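Local coordinates for adenylation domain (Streptomyces sp., PDB 5N9X), which belongs to the ANL superfamily of AMP-binding enzymes, being an adenylation domain with a large N-terminal and a small C-terminal portion, and holds ATP and threonine, at residues H431-L435 with S436-A440. Numbering follows the deposited sequence.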
ATOM      1  N   HIS A 431      -6.554 -32.828   0.459  1.00 55.07           N
ATOM      2  CA  HIS A 431      -7.396 -31.783   1.027  1.00 47.47           C
ATOM      3  C   HIS A 431      -7.065 -30.401   0.499  1.00 47.15           C
ATOM      4  O   HIS A 431      -5.921 -30.104   0.170  1.00 37.07           O
ATOM      5  CB  HIS A 431      -7.269 -31.738   2.543  1.00 48.90           C
ATOM      6  CG  HIS A 431      -7.590 -33.024   3.236  1.00 49.47           C
ATOM      7  ND1 HIS A 431      -8.886 -33.428   3.492  1.00 48.85           N
ATOM      8  CD2 HIS A 431      -6.790 -33.963   3.798  1.00 41.77           C
ATOM      9  CE1 HIS A 431      -8.866 -34.572   4.148  1.00 50.41           C
ATOM     10  NE2 HIS A 431      -7.608 -34.921   4.347  1.00 48.04           N
ATOM     11  N   ARG A 432      -8.081 -29.539   0.455  1.00 45.46           N
ATOM     12  CA  ARG A 432      -7.917 -28.116   0.120  0.50 47.41           C
ATOM     13  C   ARG A 432      -7.837 -27.282   1.389  1.00 43.58           C
ATOM     14  O   ARG A 432      -8.710 -27.397   2.257  1.00 34.29           O
ATOM     15  CB  ARG A 432      -9.068 -27.595  -0.730  0.50 41.75           C
ATOM     16  CG  ARG A 432      -8.976 -26.108  -1.019  0.50 39.39           C
ATOM     17  CD  ARG A 432     -10.276 -25.535  -1.549  0.50 37.11           C
ATOM     18  NE  ARG A 432     -10.355 -25.596  -3.004  0.50 35.25           N
ATOM     19  CZ  ARG A 432     -11.215 -24.890  -3.728  0.50 33.06           C
ATOM     20  NH1 ARG A 432     -12.063 -24.064  -3.132  0.50 30.46           N
ATOM     21  NH2 ARG A 432     -11.226 -25.003  -5.048  0.50 30.45           N
ATOM     22  N   ILE A 433      -6.791 -26.468   1.508  1.00 42.25           N
ATOM     23  CA  ILE A 433      -6.584 -25.678   2.703  1.00 40.23           C
ATOM     24  C   ILE A 433      -6.596 -24.189   2.401  1.00 32.51           C
ATOM     25  O   ILE A 433      -5.863 -23.700   1.529  1.00 26.82           O
ATOM     26  CB  ILE A 433      -5.265 -26.053   3.393  1.00 35.69           C
ATOM     27  CG1 ILE A 433      -5.275 -27.534   3.783  1.00 44.93           C
ATOM     28  CG2 ILE A 433      -5.039 -25.193   4.625  1.00 33.41           C
ATOM     29  CD1 ILE A 433      -3.906 -28.161   3.960  1.00 37.54           C
ATOM     30  N   GLU A 434      -7.458 -23.490   3.129  1.00 28.28           N
ATOM     31  CA  GLU A 434      -7.417 -22.045   3.220  1.00 33.85           C
ATOM     32  C   GLU A 434      -6.373 -21.640   4.247  1.00 32.83           C
ATOM     33  O   GLU A 434      -6.685 -21.610   5.439  1.00 34.35           O
ATOM     34  CB  GLU A 434      -8.780 -21.502   3.629  1.00 26.09           C
ATOM     35  CG  GLU A 434      -9.898 -22.047   2.786  1.00 31.53           C
ATOM     36  CD  GLU A 434      -9.941 -21.409   1.426  1.00 35.34           C
ATOM     37  OE1 GLU A 434      -9.524 -20.236   1.315  1.00 37.93           O
ATOM     38  OE2 GLU A 434     -10.387 -22.082   0.470  1.00 45.16           O
ATOM     39  N   LEU A 435      -5.148 -21.352   3.803  1.00 23.22           N
ATOM     40  CA  LEU A 435      -4.062 -21.005   4.720  1.00 25.71           C
ATOM     41  C   LEU A 435      -4.497 -19.842   5.620  1.00 24.35           C
ATOM     42  O   LEU A 435      -4.206 -19.809   6.818  1.00 24.87           O
ATOM     43  CB  LEU A 435      -2.782 -20.658   3.941  1.00 21.03           C
ATOM     44  CG  LEU A 435      -2.119 -21.838   3.187  1.00 24.67           C
ATOM     45  CD1 LEU A 435      -1.007 -21.391   2.265  1.00 18.00           C
ATOM     46  CD2 LEU A 435      -1.609 -22.930   4.120  1.00 20.10           C
ATOM     47  N   SER A 436      -5.234 -18.908   5.037  1.00 25.04           N
ATOM     48  CA  SER A 436      -5.711 -17.738   5.754  1.00 24.75           C
ATOM     49  C   SER A 436      -6.708 -18.054   6.886  1.00 19.31           C
ATOM     50  O   SER A 436      -6.736 -17.349   7.886  1.00 20.87           O
ATOM     51  CB  SER A 436      -6.330 -16.761   4.751  1.00 29.43           C
ATOM     52  OG  SER A 436      -6.791 -15.596   5.397  1.00 33.47           O
ATOM     53  N   ASP A 437      -7.513 -19.101   6.726  1.00 22.31           N
ATOM     54  CA  ASP A 437      -8.393 -19.590   7.809  1.00 21.65           C
ATOM     55  C   ASP A 437      -7.639 -20.205   8.987  1.00 23.11           C
ATOM     56  O   ASP A 437      -8.041 -20.051  10.149  1.00 28.07           O
ATOM     57  CB  ASP A 437      -9.371 -20.639   7.285  1.00 24.14           C
ATOM     58  CG  ASP A 437     -10.424 -20.060   6.360  1.00 31.86           C
ATOM     59  OD1 ASP A 437     -10.370 -18.847   6.038  1.00 34.24           O
ATOM     60  OD2 ASP A 437     -11.295 -20.851   5.926  1.00 41.94           O
ATOM     61  N   VAL A 438      -6.563 -20.927   8.691  1.00 22.76           N
ATOM     62  CA  VAL A 438      -5.715 -21.490   9.743  1.00 26.08           C
ATOM     63  C   VAL A 438      -5.116 -20.367  10.560  1.00 26.32           C
ATOM     64  O   VAL A 438      -5.029 -20.429  11.795  1.00 27.07           O
ATOM     65  CB  VAL A 438      -4.564 -22.330   9.181  1.00 18.70           C
ATOM     66  CG1 VAL A 438      -4.014 -23.236  10.261  1.00 16.63           C
ATOM     67  CG2 VAL A 438      -5.029 -23.105   7.958  1.00 22.56           C
ATOM     68  N   GLU A 439      -4.693 -19.346   9.828  1.00 18.15           N
ATOM     69  CA  GLU A 439      -4.028 -18.198  10.397  1.00 26.02           C
ATOM     70  C   GLU A 439      -4.977 -17.560  11.403  1.00 21.18           C
ATOM     71  O   GLU A 439      -4.607 -17.337  12.550  1.00 25.92           O
ATOM     72  CB  GLU A 439      -3.632 -17.205   9.293  1.00 21.11           C
ATOM     73  CG  GLU A 439      -2.198 -17.293   8.783  1.00 19.85           C
ATOM     74  CD  GLU A 439      -2.035 -16.659   7.385  1.00 31.73           C
ATOM     75  OE1 GLU A 439      -2.679 -15.611   7.106  1.00 24.58           O
ATOM     76  OE2 GLU A 439      -1.267 -17.215   6.563  1.00 23.92           O
ATOM     77  N   ALA A 440      -6.201 -17.280  10.967  1.00 17.94           N
ATOM     78  CA  ALA A 440      -7.195 -16.664  11.837  1.00 25.68           C
ATOM     79  C   ALA A 440      -7.480 -17.552  13.036  1.00 22.11           C
ATOM     80  O   ALA A 440      -7.618 -17.053  14.151  1.00 27.53           O
ATOM     81  CB  ALA A 440      -8.483 -16.375  11.078  1.00 19.94           C
TER
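Strand 431-434 runs straight into helix 435-443 at Glu434, the N-cap residue, and the short strand and helix segments point 56° apart, N to C. The carbonyl oxygen of Glu434 receives two weak hydrogen bonds from the first turn, from Asp437 N at 2.9 Å and from Val438 N at 3.3 Å. The i+4 pattern already begins with the Val438 bond, and the next, Glu439 N to Leu435 O at 3.1 Å, continues it. Beside this turn the Asp437 and Glu434 side chains run abreast, their carboxylate planes 41° apart, and Asp437 OD2 rests 3.5 Å from Glu434 CB. The Glu434 chain bends at chi2 (-76°), and its carboxylate ends with OE1 5.0 Å from Asp437 OD2, while OE2 is hydrogen-bonded to Gln425 of the paired strand. On the apolar side, branched Ile433 and Val438 suit a buried corner, their CG2 methyls meeting at 3.9 Å. Glu439, though buried, has its OE2 satisfied by a salt bridge to Arg518 and a hydrogen bond from Val453 N. The like charges of Glu434 and Asp437 thus sit close without touching, which the helix N-terminus would probably ease for Asp437, while Ile433, Leu435 and Val438 bury apolar surface against Leu428, against Leu424 and Val426, and against Leu493 and Pro499, respectively, in the C-terminal domain.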